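Local coordinates for protein 1-deoxy-D-xylulose 5-phosphate reductoisomerase (Zymomonas mobilis, PDB 1R0K) that catalyses the NADPH-dependent rearrangement and reduction of 1-deoxy-D-xylulose 5-phosphate to 2-C-methyl-D-erythritol 4-phosphate, an early step of isoprenoid biosynthesis, at residues Gly103-Leu111 with Leu365-Asn373; Lys125-Ile136 with Leu220-Gln230. All coordinates share one frame; numbering follows the deposited sequence.

In the fold
The chain starts in a parallel Rossmann-type sheet. Helix 107-115, between strands 96-99 and 119-122, gives the first segment of interaction 1. Residues 125-136 follow strand 119-122 and give the first segment of interaction 2. The chain then enters the middle region, where helix 216-229 returns to 125-136 and closes the shorter loop. The C-terminal helix 365-385 comes back to 103-111 and closes the longer loop, so interaction 2 lies wholly within the span of interaction 1. Their centres are about 13 Å apart. Leu107 touches Glu126 and Ser127, which joins the two contacts. Together they tie the NADPH-binding domain to the middle region and to the C-terminal helix.

Interaction 1 (Gly103-Leu111 with Leu365-Asn373); sequences GCAGLKATL and LEDVFAIDN
Lys108 and Leu107 meet Leu365, Glu366 and Phe369 where the C-terminal helix 365-385 packs against the Rossmann domain. Helix 107-115 belongs to the beta-alpha-beta crossover from strand 96-99 to strand 119-122. The segments 107-111 and 365-373 run nearly antiparallel, at 155°. Lys108 can be followed outward. Its CB starts off to the side. Lys108 CG then lies 4.2 Å from CZ of Phe369. A bend at chi2 (-70°) carries CD over to CD1 of Leu365. Lys108 CE comes to the edge of the Phe369 ring, 4.0 Å from CE1 and near the ring plane. Lys108 NZ ends in a short salt bridge of 2.5 Å to OE2 of Glu366, met on the syn side and 22° out of the carboxylate plane. The two charged chains cross at about a right angle on the exposed side of the contact. The Phe369 ring reaches between Lys108 and Cys104. Phe369 CE2 is 3.4 Å from Cys104 O, which lies in the ring plane at the edge. CD1 of Leu107 approaches obliquely, 3.6 Å from Phe369 CE2. An alanine in place of Phe369 would probably open a gap beside Cys104 and Leu107 and leave the Lys108 chain without its aromatic edge. Deeper in, Leu107 CD1 also touches CG1 of Val368. Asp372 lies beside the sulfur of Cys104, but its carboxylate is salt-bridged to Arg376. At the buried end Leu111 and Leu365 slide past each other in opposite directions, and CD2 of Leu111 presses to a tight 3.4 Å from CD1 of Leu365.

Interaction 2 (Lys125-Ile136 with Leu220-Gln230); sequences KESLVSAGGLMI and LELIEAFHLFQ
His227 O lies 3.6 Å from CD1 of Ile136 across the contact and accepts a short hydrogen bond, 2.6 Å, from NE2 of Gln230. The bond is bent, with an N-H...O angle of 140°. It turns the Gln230 amide back over the last turn of the helix, beside CG2 of Ile136. The His227 ring lies flat against Gly132. The CA of Gly132 stands over the ring centre at 3.8 Å in a CH-pi contact, and Phe226 CD2 sits over the opposite face. A CB on Gly132 would run into ND1 of His227. The ring is a knob in a hole formed by Leu128, Gly132, Gly133 and Ile136. Helix 132-142 is part of the beta-alpha-beta crossover into strand 145-148, the edge strand of the Rossmann sheet. Segments 132-136 and 220-229 run side by side, 29° from parallel. The Glu224 chain runs extended beyond CG (chi2 178°), which carries its carboxylate past Val129 to Lys125. CG of Glu224 is 3.4 Å from CG2 of Val129. OE2 of Glu224 lies 3.5 Å from CA of Lys125. The Lys125 amine instead leads away, toward a long, weak ion pair with Asp150. Lys125 and Glu221 are predicted substrate ligands. Glu221 is also a predicted manganese ligand, as is Asp150. The Leu128 and Leu228 side chains cross at about a right angle, with CD1 of Leu128 a tight 3.4 Å from CG of Leu228.

Interaction 1 (Gly103-Leu111 with Leu365-Asn373)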
# COMPACT_ATOMS: atom_id res chain seq x y z
N GLY B 103 -1.32 29.47 -6.58
CA GLY B 103 -1.07 30.32 -7.74
C GLY B 103 0.39 30.60 -8.01
O GLY B 103 1.27 30.16 -7.28
N CYS B 104 0.65 31.33 -9.09
CA CYS B 104 2.02 31.68 -9.45
C CYS B 104 2.60 32.56 -8.36
O CYS B 104 3.81 32.70 -8.26
CB CYS B 104 2.06 32.41 -10.79
SG CYS B 104 1.79 31.33 -12.22
N ALA B 105 1.73 33.15 -7.54
CA ALA B 105 2.17 34.03 -6.46
C ALA B 105 2.93 33.26 -5.38
O ALA B 105 3.56 33.86 -4.51
CB ALA B 105 0.98 34.74 -5.85
N GLY B 106 2.89 31.94 -5.45
CA GLY B 106 3.58 31.14 -4.45
C GLY B 106 4.88 30.55 -4.96
O GLY B 106 5.65 29.98 -4.19
N LEU B 107 5.14 30.69 -6.26
CA LEU B 107 6.35 30.14 -6.87
C LEU B 107 7.67 30.62 -6.24
O LEU B 107 8.53 29.80 -5.90
CB LEU B 107 6.37 30.44 -8.37
CG LEU B 107 5.32 29.73 -9.24
CD1 LEU B 107 5.48 30.17 -10.69
CD2 LEU B 107 5.49 28.21 -9.13
N LYS B 108 7.82 31.93 -6.11
CA LYS B 108 9.03 32.52 -5.55
C LYS B 108 9.40 32.02 -4.15
O LYS B 108 10.54 31.64 -3.91
CB LYS B 108 8.92 34.04 -5.52
CG LYS B 108 9.18 34.72 -6.85
CD LYS B 108 10.65 34.62 -7.21
CE LYS B 108 10.96 35.43 -8.45
NZ LYS B 108 12.42 35.39 -8.76
N ALA B 109 8.43 32.03 -3.24
CA ALA B 109 8.68 31.58 -1.88
C ALA B 109 8.93 30.08 -1.85
O ALA B 109 9.78 29.59 -1.10
CB ALA B 109 7.49 31.92 -0.98
N THR B 110 8.19 29.34 -2.67
CA THR B 110 8.33 27.89 -2.73
C THR B 110 9.74 27.53 -3.20
O THR B 110 10.41 26.70 -2.59
CB THR B 110 7.29 27.28 -3.69
OG1 THR B 110 5.97 27.55 -3.19
CG2 THR B 110 7.47 25.78 -3.81
N LEU B 111 10.20 28.18 -4.26
CA LEU B 111 11.54 27.90 -4.77
C LEU B 111 12.58 28.29 -3.72
O LEU B 111 13.55 27.57 -3.51
CB LEU B 111 11.80 28.68 -6.06
CG LEU B 111 13.21 28.51 -6.63
CD1 LEU B 111 13.56 27.04 -6.72
CD2 LEU B 111 13.27 29.16 -8.01
N LEU B 365 12.29 31.24 -13.03
CA LEU B 365 10.91 31.55 -12.69
C LEU B 365 10.45 32.77 -13.49
O LEU B 365 9.27 32.89 -13.82
CB LEU B 365 10.77 31.83 -11.18
CG LEU B 365 10.81 30.62 -10.24
CD1 LEU B 365 10.57 31.08 -8.81
CD2 LEU B 365 9.76 29.60 -10.66
N GLU B 366 11.39 33.67 -13.79
CA GLU B 366 11.05 34.85 -14.56
C GLU B 366 10.46 34.45 -15.92
O GLU B 366 9.52 35.09 -16.40
CB GLU B 366 12.28 35.74 -14.75
CG GLU B 366 12.77 36.39 -13.46
CD GLU B 366 13.03 35.38 -12.34
OE1 GLU B 366 13.89 34.48 -12.51
OE2 GLU B 366 12.36 35.49 -11.29
N ASP B 367 11.01 33.40 -16.53
CA ASP B 367 10.51 32.92 -17.81
C ASP B 367 9.11 32.33 -17.63
O ASP B 367 8.23 32.52 -18.48
CB ASP B 367 11.42 31.85 -18.41
CG ASP B 367 12.77 32.39 -18.85
OD1 ASP B 367 12.88 33.60 -19.13
OD2 ASP B 367 13.73 31.60 -18.93
N VAL B 368 8.91 31.61 -16.54
CA VAL B 368 7.61 31.00 -16.26
C VAL B 368 6.53 32.08 -16.17
O VAL B 368 5.48 31.97 -16.80
CB VAL B 368 7.65 30.19 -14.95
CG1 VAL B 368 6.25 29.64 -14.63
CG2 VAL B 368 8.65 29.04 -15.09
N PHE B 369 6.79 33.13 -15.39
CA PHE B 369 5.83 34.21 -15.25
C PHE B 369 5.51 34.83 -16.61
O PHE B 369 4.36 35.13 -16.91
CB PHE B 369 6.40 35.29 -14.33
CG PHE B 369 6.56 34.85 -12.91
CD1 PHE B 369 7.72 35.15 -12.20
CD2 PHE B 369 5.54 34.15 -12.26
CE1 PHE B 369 7.86 34.76 -10.88
CE2 PHE B 369 5.68 33.76 -10.94
CZ PHE B 369 6.84 34.07 -10.25
N ALA B 370 6.54 35.01 -17.43
CA ALA B 370 6.35 35.59 -18.75
C ALA B 370 5.48 34.67 -19.61
O ALA B 370 4.58 35.13 -20.32
CB ALA B 370 7.70 35.82 -19.43
N ILE B 371 5.75 33.38 -19.55
CA ILE B 371 4.98 32.40 -20.31
C ILE B 371 3.53 32.39 -19.82
O ILE B 371 2.61 32.36 -20.62
CB ILE B 371 5.57 31.00 -20.14
CG1 ILE B 371 6.95 30.95 -20.80
CG2 ILE B 371 4.63 29.95 -20.74
CD1 ILE B 371 7.70 29.67 -20.56
N ASP B 372 3.34 32.42 -18.51
CA ASP B 372 2.00 32.42 -17.95
C ASP B 372 1.25 33.65 -18.44
O ASP B 372 0.10 33.56 -18.88
CB ASP B 372 2.05 32.44 -16.42
CG ASP B 372 0.69 32.25 -15.78
OD1 ASP B 372 0.24 31.10 -15.67
OD2 ASP B 372 0.06 33.26 -15.40
N ASN B 373 1.91 34.80 -18.35
CA ASN B 373 1.32 36.07 -18.78
C ASN B 373 0.91 36.06 -20.24
O ASN B 373 -0.22 36.40 -20.58
CB ASN B 373 2.32 37.21 -18.55
CG ASN B 373 1.88 38.51 -19.21
OD1 ASN B 373 0.86 39.09 -18.84
ND2 ASN B 373 2.66 38.97 -20.19

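Interaction 2 (Lys125-Ile136 with Leu220-Gln230)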
# COMPACT_ATOMS: atom_id res chain seq x y z
N LYS B 125 0.45 23.93 -6.54
CA LYS B 125 0.42 23.18 -7.80
C LYS B 125 1.23 23.78 -8.95
O LYS B 125 1.80 23.04 -9.75
CB LYS B 125 -1.03 22.99 -8.24
CG LYS B 125 -1.89 22.24 -7.23
CD LYS B 125 -3.34 22.15 -7.70
CE LYS B 125 -4.19 21.35 -6.73
NZ LYS B 125 -4.29 22.02 -5.41
N GLU B 126 1.27 25.10 -9.06
CA GLU B 126 2.01 25.74 -10.14
C GLU B 126 3.49 25.34 -10.13
O GLU B 126 4.13 25.26 -11.18
CB GLU B 126 1.90 27.27 -10.05
CG GLU B 126 0.54 27.85 -10.44
CD GLU B 126 -0.57 27.49 -9.48
OE1 GLU B 126 -0.28 27.20 -8.30
OE2 GLU B 126 -1.75 27.53 -9.90
N SER B 127 4.01 25.09 -8.93
CA SER B 127 5.41 24.71 -8.79
C SER B 127 5.80 23.56 -9.71
O SER B 127 6.86 23.61 -10.34
CB SER B 127 5.70 24.32 -7.34
OG SER B 127 5.61 25.45 -6.49
N LEU B 128 4.96 22.53 -9.81
CA LEU B 128 5.29 21.40 -10.66
C LEU B 128 4.55 21.40 -11.99
O LEU B 128 5.03 20.84 -12.98
CB LEU B 128 5.03 20.09 -9.91
CG LEU B 128 5.85 19.96 -8.62
CD1 LEU B 128 5.59 18.60 -7.99
CD2 LEU B 128 7.33 20.13 -8.93
N VAL B 129 3.39 22.03 -12.03
CA VAL B 129 2.63 22.09 -13.26
C VAL B 129 3.29 23.06 -14.24
O VAL B 129 3.52 22.73 -15.40
CB VAL B 129 1.18 22.58 -13.01
CG1 VAL B 129 0.48 22.85 -14.34
CG2 VAL B 129 0.42 21.53 -12.23
N SER B 130 3.61 24.25 -13.75
CA SER B 130 4.20 25.27 -14.60
C SER B 130 5.72 25.35 -14.56
O SER B 130 6.35 25.66 -15.57
CB SER B 130 3.60 26.63 -14.24
OG SER B 130 2.18 26.58 -14.31
N ALA B 131 6.31 25.07 -13.41
CA ALA B 131 7.77 25.13 -13.27
C ALA B 131 8.39 23.83 -12.76
O ALA B 131 9.40 23.85 -12.07
CB ALA B 131 8.14 26.28 -12.34
N GLY B 132 7.77 22.70 -13.12
CA GLY B 132 8.27 21.41 -12.68
C GLY B 132 9.75 21.14 -12.89
O GLY B 132 10.45 20.72 -11.96
N GLY B 133 10.23 21.38 -14.11
CA GLY B 133 11.64 21.16 -14.41
C GLY B 133 12.58 21.94 -13.51
O GLY B 133 13.52 21.38 -12.96
N LEU B 134 12.31 23.23 -13.37
CA LEU B 134 13.12 24.11 -12.54
C LEU B 134 13.09 23.71 -11.07
O LEU B 134 14.13 23.69 -10.40
CB LEU B 134 12.64 25.55 -12.67
CG LEU B 134 12.72 26.16 -14.06
CD1 LEU B 134 12.09 27.55 -14.04
CD2 LEU B 134 14.16 26.22 -14.52
N MET B 135 11.90 23.39 -10.57
CA MET B 135 11.74 23.00 -9.18
C MET B 135 12.48 21.70 -8.87
O MET B 135 13.21 21.62 -7.88
CB MET B 135 10.26 22.84 -8.84
CG MET B 135 9.48 24.14 -8.88
SD MET B 135 9.98 25.31 -7.58
CE MET B 135 8.88 26.71 -7.93
N ILE B 136 12.31 20.69 -9.71
CA ILE B 136 12.99 19.43 -9.49
C ILE B 136 14.50 19.62 -9.60
O ILE B 136 15.27 18.97 -8.91
CB ILE B 136 12.52 18.35 -10.49
CG1 ILE B 136 11.02 18.09 -10.30
CG2 ILE B 136 13.31 17.06 -10.28
CD1 ILE B 136 10.63 17.72 -8.88
N LEU B 220 -3.66 17.99 -14.66
CA LEU B 220 -2.61 18.73 -13.97
C LEU B 220 -1.92 17.83 -12.95
O LEU B 220 -0.71 17.91 -12.74
CB LEU B 220 -3.20 19.96 -13.28
CG LEU B 220 -3.92 20.92 -14.24
CD1 LEU B 220 -4.56 22.05 -13.47
CD2 LEU B 220 -2.93 21.45 -15.26
N GLU B 221 -2.70 16.96 -12.31
CA GLU B 221 -2.16 16.03 -11.34
C GLU B 221 -1.19 15.08 -12.02
O GLU B 221 -0.17 14.70 -11.45
CB GLU B 221 -3.29 15.25 -10.67
CG GLU B 221 -3.99 16.03 -9.58
CD GLU B 221 -5.23 15.33 -9.06
OE1 GLU B 221 -5.25 14.09 -9.05
OE2 GLU B 221 -6.17 16.03 -8.64
N LEU B 222 -1.51 14.69 -13.25
CA LEU B 222 -0.65 13.79 -14.01
C LEU B 222 0.69 14.47 -14.28
O LEU B 222 1.75 13.86 -14.18
CB LEU B 222 -1.31 13.42 -15.33
CG LEU B 222 -0.46 12.60 -16.30
CD1 LEU B 222 -0.08 11.27 -15.67
CD2 LEU B 222 -1.25 12.39 -17.58
N ILE B 223 0.62 15.74 -14.65
CA ILE B 223 1.82 16.50 -14.94
C ILE B 223 2.68 16.58 -13.70
O ILE B 223 3.88 16.32 -13.75
CB ILE B 223 1.47 17.91 -15.45
CG1 ILE B 223 0.79 17.80 -16.82
CG2 ILE B 223 2.72 18.77 -15.54
CD1 ILE B 223 0.29 19.11 -17.37
N GLU B 224 2.06 16.93 -12.57
CA GLU B 224 2.79 17.02 -11.31
C GLU B 224 3.43 15.69 -10.94
O GLU B 224 4.58 15.65 -10.50
CB GLU B 224 1.85 17.43 -10.18
CG GLU B 224 1.24 18.80 -10.31
CD GLU B 224 0.28 19.09 -9.18
OE1 GLU B 224 -0.90 18.69 -9.29
OE2 GLU B 224 0.72 19.69 -8.17
N ALA B 225 2.66 14.61 -11.10
CA ALA B 225 3.15 13.27 -10.78
C ALA B 225 4.36 12.92 -11.63
O ALA B 225 5.31 12.29 -11.15
CB ALA B 225 2.05 12.25 -10.99
N PHE B 226 4.32 13.31 -12.89
CA PHE B 226 5.41 13.02 -13.81
C PHE B 226 6.73 13.61 -13.30
O PHE B 226 7.77 12.95 -13.37
CB PHE B 226 5.09 13.59 -15.19
CG PHE B 226 6.20 13.43 -16.19
CD1 PHE B 226 6.54 12.18 -16.70
CD2 PHE B 226 6.95 14.53 -16.60
CE1 PHE B 226 7.60 12.03 -17.59
CE2 PHE B 226 8.01 14.39 -17.48
CZ PHE B 226 8.33 13.14 -17.97
N HIS B 227 6.70 14.83 -12.79
CA HIS B 227 7.91 15.47 -12.29
C HIS B 227 8.31 14.94 -10.92
O HIS B 227 9.49 14.80 -10.63
CB HIS B 227 7.73 16.99 -12.22
CG HIS B 227 7.81 17.66 -13.55
ND1 HIS B 227 6.70 18.12 -14.23
CD2 HIS B 227 8.87 17.93 -14.35
CE1 HIS B 227 7.07 18.64 -15.38
NE2 HIS B 227 8.39 18.54 -15.48
N LEU B 228 7.33 14.64 -10.08
CA LEU B 228 7.61 14.12 -8.75
C LEU B 228 8.26 12.75 -8.74
O LEU B 228 9.20 12.51 -7.98
CB LEU B 228 6.32 14.01 -7.94
CG LEU B 228 5.70 15.28 -7.35
CD1 LEU B 228 4.28 14.98 -6.90
CD2 LEU B 228 6.56 15.76 -6.19
N PHE B 229 7.78 11.85 -9.59
CA PHE B 229 8.28 10.49 -9.58
C PHE B 229 9.27 10.08 -10.65
O PHE B 229 9.84 8.99 -10.59
CB PHE B 229 7.06 9.56 -9.49
CG PHE B 229 6.18 9.89 -8.31
CD1 PHE B 229 6.65 9.70 -7.01
CD2 PHE B 229 4.95 10.52 -8.49
CE1 PHE B 229 5.91 10.14 -5.91
CE2 PHE B 229 4.20 10.96 -7.40
CZ PHE B 229 4.68 10.78 -6.10
N GLN B 230 9.48 10.95 -11.62
CA GLN B 230 10.47 10.72 -12.66
C GLN B 230 10.47 9.36 -13.37
O GLN B 230 11.53 8.80 -13.62
CB GLN B 230 11.86 10.96 -12.06
CG GLN B 230 12.00 12.32 -11.37
CD GLN B 230 12.24 13.46 -12.35
OE1 GLN B 230 13.32 13.59 -12.92
NE2 GLN B 230 11.23 14.30 -12.53